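Local coordinates for peroxiredoxin 5 (Alvinella pompejana, PDB 2XHF), which catalyses the reduction of peroxides, probably including hydrogen peroxide and organic hydroperoxides, at the expense of thiols, as an antioxidant peroxiredoxin, at residues 24-32 with 88-96; 39-50 with 75-84. One frame throughout, in Å; residues are numbered along the deposited sequence.

Contact 1 of 2, residues 24-32 with 88-96; sequences LVYEDVPSK and PFVMAAWGK
Pro-88, the first residue of helix 88-96, sets its ring into the bend of 24-32: its CG lies 3.6 Å from Pro-30 N and its CB faces the backbone of Asp-28. From strand 24-26, Tyr-26 adds its CB at 3.9 Å from Pro-88 CG, while its ring leads away and its hydroxyl bonds His-111. Next along the helix, Phe-89 has CG anti to its own carbonyl carbon (chi1 -63°), which brings the ring alongside the turn 29-32. There CE1 meets Val-29 CG1 at 3.7 Å, and the Pro-30 ring crosses the aromatic ring at about a right angle. With an alanine here in place of Phe-89, Val-29 and Pro-30 would probably lose their aromatic partner on the helix, leaving a gap beside the turn.

Farther out, Asp-28 OD1 rests 3.7 Å from Ala-92 CB. A water donates to this OD1 at 2.8 Å and accepts from Lys-96 NZ at 3.1 Å, bridging charges too far apart for a salt bridge. Lys-32 NZ forms a salt bridge with Asp-28 OD2 at 2.7 Å, meeting it on the anti side.

Strand 33-35 pairs with strand 24-26, and Ala-108 of strand 105-108 bonds Tyr-26 through the backbone and packs on Pro-88. The second subunit packs on the apolar side, its Pro-56 against Phe-89 and its Met-127 against Pro-30.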
loop_
_atom_site.group_PDB
_atom_site.type_symbol
_atom_site.label_atom_id
_atom_site.label_comp_id
_atom_site.label_asym_id
_atom_site.label_seq_id
_atom_site.Cartn_x
_atom_site.Cartn_y
_atom_site.Cartn_z
ATOM N N LEU A 24 -15.616 3.013 10.985
ATOM C CA LEU A 24 -15.663 2.414 9.654
ATOM C C LEU A 24 -14.311 1.866 9.239
ATOM O O LEU A 24 -13.270 2.509 9.442
ATOM C CB LEU A 24 -16.083 3.470 8.630
ATOM C CG LEU A 24 -17.526 3.950 8.657
ATOM C CD1 LEU A 24 -17.708 4.961 7.543
ATOM C CD2 LEU A 24 -18.483 2.778 8.484
ATOM N N VAL A 25 -14.326 0.664 8.680
ATOM C CA VAL A 25 -13.160 0.111 8.034
ATOM C C VAL A 25 -13.527 -0.264 6.615
ATOM O O VAL A 25 -14.695 -0.247 6.227
ATOM C CB VAL A 25 -12.572 -1.092 8.803
ATOM C CG1 VAL A 25 -12.093 -0.644 10.162
ATOM C CG2 VAL A 25 -13.606 -2.186 8.933
ATOM N N TYR A 26 -12.505 -0.545 5.815
ATOM C CA TYR A 26 -12.686 -0.791 4.396
ATOM C C TYR A 26 -12.227 -2.196 4.064
ATOM O O TYR A 26 -11.361 -2.754 4.746
ATOM C CB TYR A 26 -11.877 0.241 3.594
ATOM C CG TYR A 26 -12.292 1.640 3.891
ATOM C CD1 TYR A 26 -11.873 2.280 5.059
ATOM C CD2 TYR A 26 -13.109 2.339 3.015
ATOM C CE1 TYR A 26 -12.288 3.565 5.345
ATOM C CE2 TYR A 26 -13.524 3.611 3.294
ATOM C CZ TYR A 26 -13.107 4.228 4.452
ATOM O OH TYR A 26 -13.522 5.513 4.716
ATOM N N GLU A 27 -12.823 -2.795 3.047
ATOM C CA GLU A 27 -12.426 -4.134 2.646
ATOM C C GLU A 27 -12.573 -4.218 1.133
ATOM O O GLU A 27 -13.605 -3.802 0.584
ATOM C CB GLU A 27 -13.319 -5.164 3.332
ATOM C CG GLU A 27 -12.895 -6.603 3.136
ATOM C CD GLU A 27 -13.799 -7.576 3.887
ATOM O OE1 GLU A 27 -14.929 -7.195 4.265
ATOM O OE2 GLU A 27 -13.374 -8.725 4.075
ATOM N N ASP A 28 -11.515 -4.675 0.467
ATOM C CA ASP A 28 -11.466 -4.862 -0.997
ATOM C C ASP A 28 -11.377 -3.569 -1.831
ATOM O O ASP A 28 -10.422 -3.376 -2.594
ATOM C CB ASP A 28 -12.618 -5.727 -1.497
ATOM C CG ASP A 28 -12.586 -7.125 -0.918
ATOM O OD1 ASP A 28 -11.557 -7.802 -1.083
ATOM O OD2 ASP A 28 -13.585 -7.551 -0.296
ATOM N N VAL A 29 -12.349 -2.683 -1.672
ATOM C CA VAL A 29 -12.400 -1.448 -2.446
ATOM C C VAL A 29 -12.889 -0.312 -1.561
ATOM O O VAL A 29 -13.583 -0.555 -0.582
ATOM C CB VAL A 29 -13.328 -1.584 -3.676
ATOM C CG1 VAL A 29 -12.787 -2.644 -4.647
ATOM C CG2 VAL A 29 -14.753 -1.922 -3.240
ATOM N N PRO A 30 -12.530 0.935 -1.894
ATOM C CA PRO A 30 -12.887 2.057 -1.017
ATOM C C PRO A 30 -14.390 2.269 -0.858
ATOM O O PRO A 30 -14.824 2.812 0.166
ATOM C CB PRO A 30 -12.213 3.263 -1.682
ATOM C CG PRO A 30 -11.079 2.669 -2.467
ATOM C CD PRO A 30 -11.598 1.344 -2.960
ATOM N N SER A 31 -15.172 1.840 -1.845
ATOM C CA SER A 31 -16.628 1.973 -1.760
ATOM C C SER A 31 -17.263 0.956 -0.786
ATOM O O SER A 31 -18.422 1.110 -0.373
ATOM C CB SER A 31 -17.251 1.881 -3.164
ATOM O OG SER A 31 -17.120 0.588 -3.722
ATOM N N LYS A 32 -16.504 -0.077 -0.410
ATOM C CA LYS A 32 -17.000 -1.078 0.537
ATOM C C LYS A 32 -16.471 -0.777 1.920
ATOM O O LYS A 32 -15.364 -1.183 2.279
ATOM C CB LYS A 32 -16.624 -2.499 0.129
ATOM C CG LYS A 32 -17.066 -3.559 1.153
ATOM C CD LYS A 32 -16.435 -4.925 0.932
ATOM C CE LYS A 32 -16.798 -5.526 -0.398
ATOM N NZ LYS A 32 -16.158 -6.863 -0.526
ATOM N N PRO A 88 -7.578 -0.229 0.827
ATOM C CA PRO A 88 -8.090 -1.588 0.650
ATOM C C PRO A 88 -7.640 -2.297 -0.612
ATOM O O PRO A 88 -7.629 -3.510 -0.621
ATOM C CB PRO A 88 -9.608 -1.394 0.651
ATOM C CG PRO A 88 -9.797 0.028 0.254
ATOM C CD PRO A 88 -8.650 0.776 0.849
ATOM N N PHE A 89 -7.228 -1.576 -1.651
ATOM C CA PHE A 89 -6.708 -2.267 -2.846
ATOM C C PHE A 89 -5.415 -2.998 -2.486
ATOM O O PHE A 89 -5.219 -4.183 -2.803
ATOM C CB PHE A 89 -6.449 -1.298 -3.987
ATOM C CG PHE A 89 -7.677 -0.603 -4.508
ATOM C CD1 PHE A 89 -8.729 -1.329 -5.059
ATOM C CD2 PHE A 89 -7.772 0.781 -4.479
ATOM C CE1 PHE A 89 -9.824 -0.670 -5.610
ATOM C CE2 PHE A 89 -8.860 1.440 -5.043
ATOM C CZ PHE A 89 -9.898 0.695 -5.573
ATOM N N VAL A 90 -4.530 -2.287 -1.798
ATOM C CA VAL A 90 -3.273 -2.863 -1.391
ATOM C C VAL A 90 -3.533 -3.992 -0.391
ATOM O O VAL A 90 -2.966 -5.071 -0.476
ATOM C CB VAL A 90 -2.348 -1.788 -0.794
ATOM C CG1 VAL A 90 -1.195 -2.458 -0.087
ATOM C CG2 VAL A 90 -1.865 -0.829 -1.886
ATOM N N MET A 91 -4.400 -3.738 0.579
ATOM C CA MET A 91 -4.660 -4.740 1.613
ATOM C C MET A 91 -5.222 -6.031 1.017
ATOM O O MET A 91 -4.784 -7.107 1.357
ATOM C CB MET A 91 -5.621 -4.173 2.650
ATOM C CG MET A 91 -5.734 -5.051 3.824
ATOM S SD MET A 91 -4.312 -4.873 4.888
ATOM C CE MET A 91 -4.869 -5.859 6.325
ATOM N N ALA A 92 -6.171 -5.908 0.098
ATOM C CA ALA A 92 -6.796 -7.081 -0.494
ATOM C C ALA A 92 -5.801 -7.873 -1.340
ATOM O O ALA A 92 -5.799 -9.098 -1.313
ATOM C CB ALA A 92 -8.014 -6.678 -1.326
ATOM N N ALA A 93 -4.964 -7.172 -2.110
ATOM C CA ALA A 93 -3.999 -7.840 -2.981
ATOM C C ALA A 93 -3.027 -8.604 -2.100
ATOM O O ALA A 93 -2.679 -9.733 -2.369
ATOM C CB ALA A 93 -3.264 -6.844 -3.845
ATOM N N TRP A 94 -2.577 -7.950 -1.042
ATOM C CA TRP A 94 -1.671 -8.592 -0.102
ATOM C C TRP A 94 -2.289 -9.841 0.541
ATOM O O TRP A 94 -1.670 -10.908 0.621
ATOM C CB TRP A 94 -1.246 -7.605 0.976
ATOM C CG TRP A 94 -0.364 -8.211 2.022
ATOM C CD1 TRP A 94 0.902 -8.657 1.855
ATOM C CD2 TRP A 94 -0.704 -8.457 3.377
ATOM N NE1 TRP A 94 1.407 -9.136 3.044
ATOM C CE2 TRP A 94 0.417 -9.052 3.988
ATOM C CE3 TRP A 94 -1.848 -8.229 4.144
ATOM C CZ2 TRP A 94 0.434 -9.406 5.322
ATOM C CZ3 TRP A 94 -1.834 -8.600 5.469
ATOM C CH2 TRP A 94 -0.688 -9.169 6.054
ATOM N N GLY A 95 -3.528 -9.714 0.997
ATOM C CA GLY A 95 -4.237 -10.809 1.640
ATOM C C GLY A 95 -4.279 -12.026 0.738
ATOM O O GLY A 95 -4.103 -13.145 1.210
ATOM N N LYS A 96 -4.510 -11.831 -0.566
ATOM C CA LYS A 96 -4.559 -12.968 -1.492
ATOM C C LYS A 96 -3.219 -13.693 -1.584
ATOM O O LYS A 96 -3.181 -14.893 -1.800
ATOM C CB LYS A 96 -5.043 -12.545 -2.877
ATOM C CG LYS A 96 -6.483 -12.127 -2.875
ATOM C CD LYS A 96 -6.938 -11.710 -4.259
ATOM C CE LYS A 96 -8.397 -11.284 -4.257
ATOM N NZ LYS A 96 -8.641 -10.107 -3.379
HETATM O O HOH W 1 -10.493 -7.651 -3.654
#

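Contact 2 of 2, residues 39-50 with 75-84; sequences VFRGRKGILFSV and EGYHTIACIA
Ile-46 and Phe-48 each both give and take a backbone hydrogen bond, linking strand 44-49 to Thr-79, Ala-81 and Ile-83 of strand 79-84; Val-50 N extends the set to Ile-83 O. This is parallel pairing: the axes approach to 4.6 Å and diverge by 15°. The straightest bond is Phe-48 N to Ala-81 O, 2.9 Å with 167° at the hydrogen.

On the sheet face carrying Ile-46, Phe-48, Ile-80 and Cys-82, the Phe-48 ring takes Cys-82 CB over it, 4.0 Å from the centroid, and Ile-80 CG2 at its edge. The chi1 of 72°, with CG between the backbone N and the carbonyl carbon, turns the ring across to the neighbouring strand. On the face of Leu-47 and Ala-81, Leu-47 CD1 touches Ala-81 CB at 3.8 Å, and Phe-40 CZ also meets that methyl.

At the start of strand 44-49, ahead of Ile-46 N, Lys-44 CB sits over the Tyr-77 ring face, 3.7 Å from its centroid, in a CH-pi contact. A bend at chi3 carries Lys-44 NZ to Glu-75 O, 2.8 Å away. Waters join Lys-44 O to Thr-79 OG1 and Lys-44 N to Gly-76 O.

With helices 62-67 and 69-74 between them, these adjacent parallel strands form a beta-alpha-beta crossover in the central sheet of the thioredoxin fold.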
loop_
_atom_site.group_PDB
_atom_site.type_symbol
_atom_site.label_atom_id
_atom_site.label_comp_id
_atom_site.label_asym_id
_atom_site.label_seq_id
_atom_site.Cartn_x
_atom_site.Cartn_y
_atom_site.Cartn_z
ATOM N N VAL A 39 -18.286 -7.000 12.009
ATOM C CA VAL A 39 -17.502 -8.216 11.870
ATOM C C VAL A 39 -17.718 -9.143 13.072
ATOM O O VAL A 39 -17.770 -10.361 12.913
ATOM C CB VAL A 39 -15.995 -7.868 11.704
ATOM C CG1 VAL A 39 -15.155 -9.133 11.615
ATOM C CG2 VAL A 39 -15.801 -6.991 10.471
ATOM N N PHE A 40 -17.861 -8.567 14.264
ATOM C CA PHE A 40 -17.908 -9.368 15.493
ATOM C C PHE A 40 -19.256 -9.289 16.224
ATOM O O PHE A 40 -19.401 -9.844 17.288
ATOM C CB PHE A 40 -16.760 -8.991 16.441
ATOM C CG PHE A 40 -15.409 -9.082 15.811
ATOM C CD1 PHE A 40 -14.778 -10.315 15.670
ATOM C CD2 PHE A 40 -14.756 -7.939 15.391
ATOM C CE1 PHE A 40 -13.523 -10.415 15.089
ATOM C CE2 PHE A 40 -13.500 -8.031 14.789
ATOM C CZ PHE A 40 -12.889 -9.277 14.655
ATOM N N ARG A 41 -20.240 -8.622 15.638
ATOM C CA ARG A 41 -21.552 -8.543 16.286
ATOM C C ARG A 41 -22.121 -9.940 16.477
ATOM O O ARG A 41 -22.212 -10.716 15.527
ATOM C CB ARG A 41 -22.509 -7.733 15.427
ATOM C CG ARG A 41 -23.871 -7.522 16.068
ATOM C CD ARG A 41 -24.743 -6.526 15.327
ATOM N NE ARG A 41 -24.162 -5.189 15.334
ATOM C CZ ARG A 41 -23.693 -4.574 14.254
ATOM N NH1 ARG A 41 -23.765 -5.167 13.071
ATOM N NH2 ARG A 41 -23.168 -3.355 14.350
ATOM N N GLY A 42 -22.520 -10.244 17.709
ATOM C CA GLY A 42 -23.201 -11.487 18.014
ATOM C C GLY A 42 -22.345 -12.738 17.879
ATOM O O GLY A 42 -22.887 -13.855 17.808
ATOM N N ARG A 43 -21.027 -12.574 17.827
ATOM C CA ARG A 43 -20.159 -13.738 17.703
ATOM C C ARG A 43 -18.789 -13.504 18.335
ATOM O O ARG A 43 -18.451 -12.389 18.728
ATOM C CB ARG A 43 -20.011 -14.117 16.231
ATOM C CG ARG A 43 -19.255 -13.085 15.472
ATOM C CD ARG A 43 -19.085 -13.354 13.972
ATOM N NE ARG A 43 -19.850 -14.476 13.447
ATOM C CZ ARG A 43 -20.742 -14.381 12.468
ATOM N NH1 ARG A 43 -21.014 -13.209 11.913
ATOM N NH2 ARG A 43 -21.377 -15.464 12.050
ATOM N N LYS A 44 -18.011 -14.574 18.422
ATOM C CA LYS A 44 -16.646 -14.507 18.914
ATOM C C LYS A 44 -15.686 -14.456 17.732
ATOM O O LYS A 44 -16.007 -14.922 16.635
ATOM C CB LYS A 44 -16.335 -15.717 19.788
ATOM C CG LYS A 44 -17.212 -15.778 21.023
ATOM C CD LYS A 44 -16.810 -16.891 21.964
ATOM C CE LYS A 44 -17.066 -18.245 21.358
ATOM N NZ LYS A 44 -16.880 -19.358 22.360
ATOM N N GLY A 45 -14.515 -13.862 17.930
ATOM C CA GLY A 45 -13.528 -13.856 16.882
ATOM C C GLY A 45 -12.213 -13.310 17.355
ATOM O O GLY A 45 -12.023 -13.003 18.543
ATOM N N ILE A 46 -11.290 -13.223 16.406
ATOM C CA ILE A 46 -9.932 -12.770 16.631
ATOM C C ILE A 46 -9.686 -11.550 15.763
ATOM O O ILE A 46 -10.065 -11.526 14.595
ATOM C CB ILE A 46 -8.919 -13.859 16.240
ATOM C CG1 ILE A 46 -9.070 -15.084 17.131
ATOM C CG2 ILE A 46 -7.492 -13.304 16.344
ATOM C CD1 ILE A 46 -8.549 -16.367 16.494
ATOM N N LEU A 47 -9.084 -10.524 16.348
ATOM C CA LEU A 47 -8.631 -9.346 15.621
ATOM C C LEU A 47 -7.155 -9.139 15.897
ATOM O O LEU A 47 -6.750 -8.998 17.058
ATOM C CB LEU A 47 -9.404 -8.096 16.067
ATOM C CG LEU A 47 -8.993 -6.785 15.366
ATOM C CD1 LEU A 47 -9.310 -6.820 13.856
ATOM C CD2 LEU A 47 -9.680 -5.582 16.018
ATOM N N PHE A 48 -6.340 -9.137 14.846
ATOM C CA PHE A 48 -4.921 -8.875 15.022
ATOM C C PHE A 48 -4.450 -7.890 13.973
ATOM O O PHE A 48 -5.061 -7.750 12.900
ATOM C CB PHE A 48 -4.069 -10.166 14.993
ATOM C CG PHE A 48 -3.948 -10.803 13.627
ATOM C CD1 PHE A 48 -4.930 -11.652 13.155
ATOM C CD2 PHE A 48 -2.843 -10.559 12.828
ATOM C CE1 PHE A 48 -4.826 -12.233 11.913
ATOM C CE2 PHE A 48 -2.735 -11.153 11.596
ATOM C CZ PHE A 48 -3.724 -11.981 11.137
ATOM N N SER A 49 -3.385 -7.168 14.307
ATOM C CA SER A 49 -2.852 -6.149 13.414
ATOM C C SER A 49 -1.507 -6.510 12.793
ATOM O O SER A 49 -0.738 -7.300 13.346
ATOM C CB SER A 49 -2.724 -4.839 14.170
ATOM O OG SER A 49 -1.795 -5.002 15.236
ATOM N N VAL A 50 -1.228 -5.879 11.660
ATOM C CA VAL A 50 0.116 -5.837 11.110
ATOM C C VAL A 50 0.481 -4.385 10.837
ATOM O O VAL A 50 -0.393 -3.542 10.703
ATOM C CB VAL A 50 0.257 -6.678 9.826
ATOM C CG1 VAL A 50 0.032 -8.145 10.126
ATOM C CG2 VAL A 50 -0.659 -6.156 8.701
ATOM N N GLU A 75 -13.957 -23.733 18.719
ATOM C CA GLU A 75 -14.338 -22.937 19.882
ATOM C C GLU A 75 -15.239 -21.742 19.569
ATOM O O GLU A 75 -15.495 -20.921 20.449
ATOM C CB GLU A 75 -13.078 -22.421 20.571
ATOM C CG GLU A 75 -12.122 -23.515 20.984
ATOM C CD GLU A 75 -12.499 -24.139 22.305
ATOM O OE1 GLU A 75 -13.611 -23.851 22.818
ATOM O OE2 GLU A 75 -11.675 -24.913 22.833
ATOM N N GLY A 76 -15.702 -21.636 18.325
ATOM C CA GLY A 76 -16.560 -20.542 17.907
ATOM C C GLY A 76 -15.805 -19.282 17.492
ATOM O O GLY A 76 -16.401 -18.204 17.413
ATOM N N TYR A 77 -14.507 -19.409 17.208
ATOM C CA TYR A 77 -13.669 -18.286 16.798
ATOM C C TYR A 77 -13.215 -18.403 15.355
ATOM O O TYR A 77 -12.088 -18.044 15.041
ATOM C CB TYR A 77 -12.434 -18.193 17.700
ATOM C CG TYR A 77 -12.703 -17.658 19.075
ATOM C CD1 TYR A 77 -13.135 -18.502 20.100
ATOM C CD2 TYR A 77 -12.499 -16.322 19.365
ATOM C CE1 TYR A 77 -13.361 -18.006 21.367
ATOM C CE2 TYR A 77 -12.723 -15.817 20.629
ATOM C CZ TYR A 77 -13.148 -16.662 21.627
ATOM O OH TYR A 77 -13.371 -16.169 22.894
ATOM N N HIS A 78 -14.103 -18.808 14.448
ATOM C CA HIS A 78 -13.686 -18.927 13.054
ATOM C C HIS A 78 -13.556 -17.566 12.379
ATOM O O HIS A 78 -12.937 -17.466 11.305
ATOM C CB HIS A 78 -14.637 -19.794 12.242
ATOM C CG HIS A 78 -15.724 -19.027 11.560
ATOM N ND1 HIS A 78 -16.906 -18.707 12.180
ATOM C CD2 HIS A 78 -15.808 -18.523 10.307
ATOM C CE1 HIS A 78 -17.678 -18.036 11.344
ATOM N NE2 HIS A 78 -17.033 -17.906 10.199
ATOM N N THR A 79 -14.144 -16.535 12.987
ATOM C CA THR A 79 -14.060 -15.183 12.455
ATOM C C THR A 79 -12.749 -14.553 12.890
ATOM O O THR A 79 -12.568 -14.231 14.059
ATOM C CB THR A 79 -15.236 -14.327 12.936
ATOM O OG1 THR A 79 -16.464 -14.958 12.557
ATOM C CG2 THR A 79 -15.166 -12.938 12.311
ATOM N N ILE A 80 -11.836 -14.398 11.938
ATOM C CA ILE A 80 -10.496 -13.886 12.167
ATOM C C ILE A 80 -10.289 -12.729 11.219
ATOM O O ILE A 80 -10.531 -12.851 10.011
ATOM C CB ILE A 80 -9.417 -14.963 11.899
ATOM C CG1 ILE A 80 -9.735 -16.241 12.645
ATOM C CG2 ILE A 80 -8.006 -14.444 12.243
ATOM C CD1 ILE A 80 -8.947 -17.439 12.163
ATOM N N ALA A 81 -9.847 -11.607 11.763
ATOM C CA ALA A 81 -9.601 -10.422 10.968
ATOM C C ALA A 81 -8.213 -9.878 11.227
ATOM O O ALA A 81 -7.765 -9.810 12.375
ATOM C CB ALA A 81 -10.633 -9.353 11.293
ATOM N N CYS A 82 -7.555 -9.498 10.136
ATOM C CA CYS A 82 -6.278 -8.812 10.173
ATOM C C CYS A 82 -6.527 -7.370 9.774
ATOM O O CYS A 82 -7.173 -7.128 8.769
ATOM C CB CYS A 82 -5.336 -9.442 9.162
ATOM S SG CYS A 82 -3.739 -8.611 8.972
ATOM N N ILE A 83 -6.021 -6.425 10.564
ATOM C CA ILE A 83 -6.230 -5.016 10.298
ATOM C C ILE A 83 -4.883 -4.308 10.124
ATOM O O ILE A 83 -3.926 -4.574 10.855
ATOM C CB ILE A 83 -7.091 -4.358 11.404
ATOM C CG1 ILE A 83 -7.514 -2.954 11.027
ATOM C CG2 ILE A 83 -6.422 -4.383 12.767
ATOM C CD1 ILE A 83 -8.799 -2.497 11.780
ATOM N N ALA A 84 -4.831 -3.408 9.151
ATOM C CA ALA A 84 -3.644 -2.607 8.906
ATOM C C ALA A 84 -4.032 -1.243 8.391
ATOM O O ALA A 84 -5.075 -1.081 7.759
ATOM C CB ALA A 84 -2.781 -3.289 7.877
HETATM O O HOH W 2 -16.839 -16.570 14.751
HETATM O O HOH W 3 -19.003 -17.239 17.644
#

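From the N terminus, strand 24-26 and the turn after it come first, and contact 1 closes the longer loop only when the chain reaches helix 88-98. Within that span, contact 2 closes a shorter loop by bringing strand 79-84, after two helices, back beside strand 44-49; the loops therefore nest and do not cross. The chain passes almost directly from strand 79-84 into helix 88-98, and the two contacts, with centres about 16 Å apart, meet there: Met-91 CE packs on Ala-84 CB at 3.7 Å, and Trp-94 reaches Cys-82 and Val-50. Contact 2 thus builds the sheet core, while contact 1 ties the N-terminal hairpin to a helix that packs on that sheet through Met-91 and Trp-94.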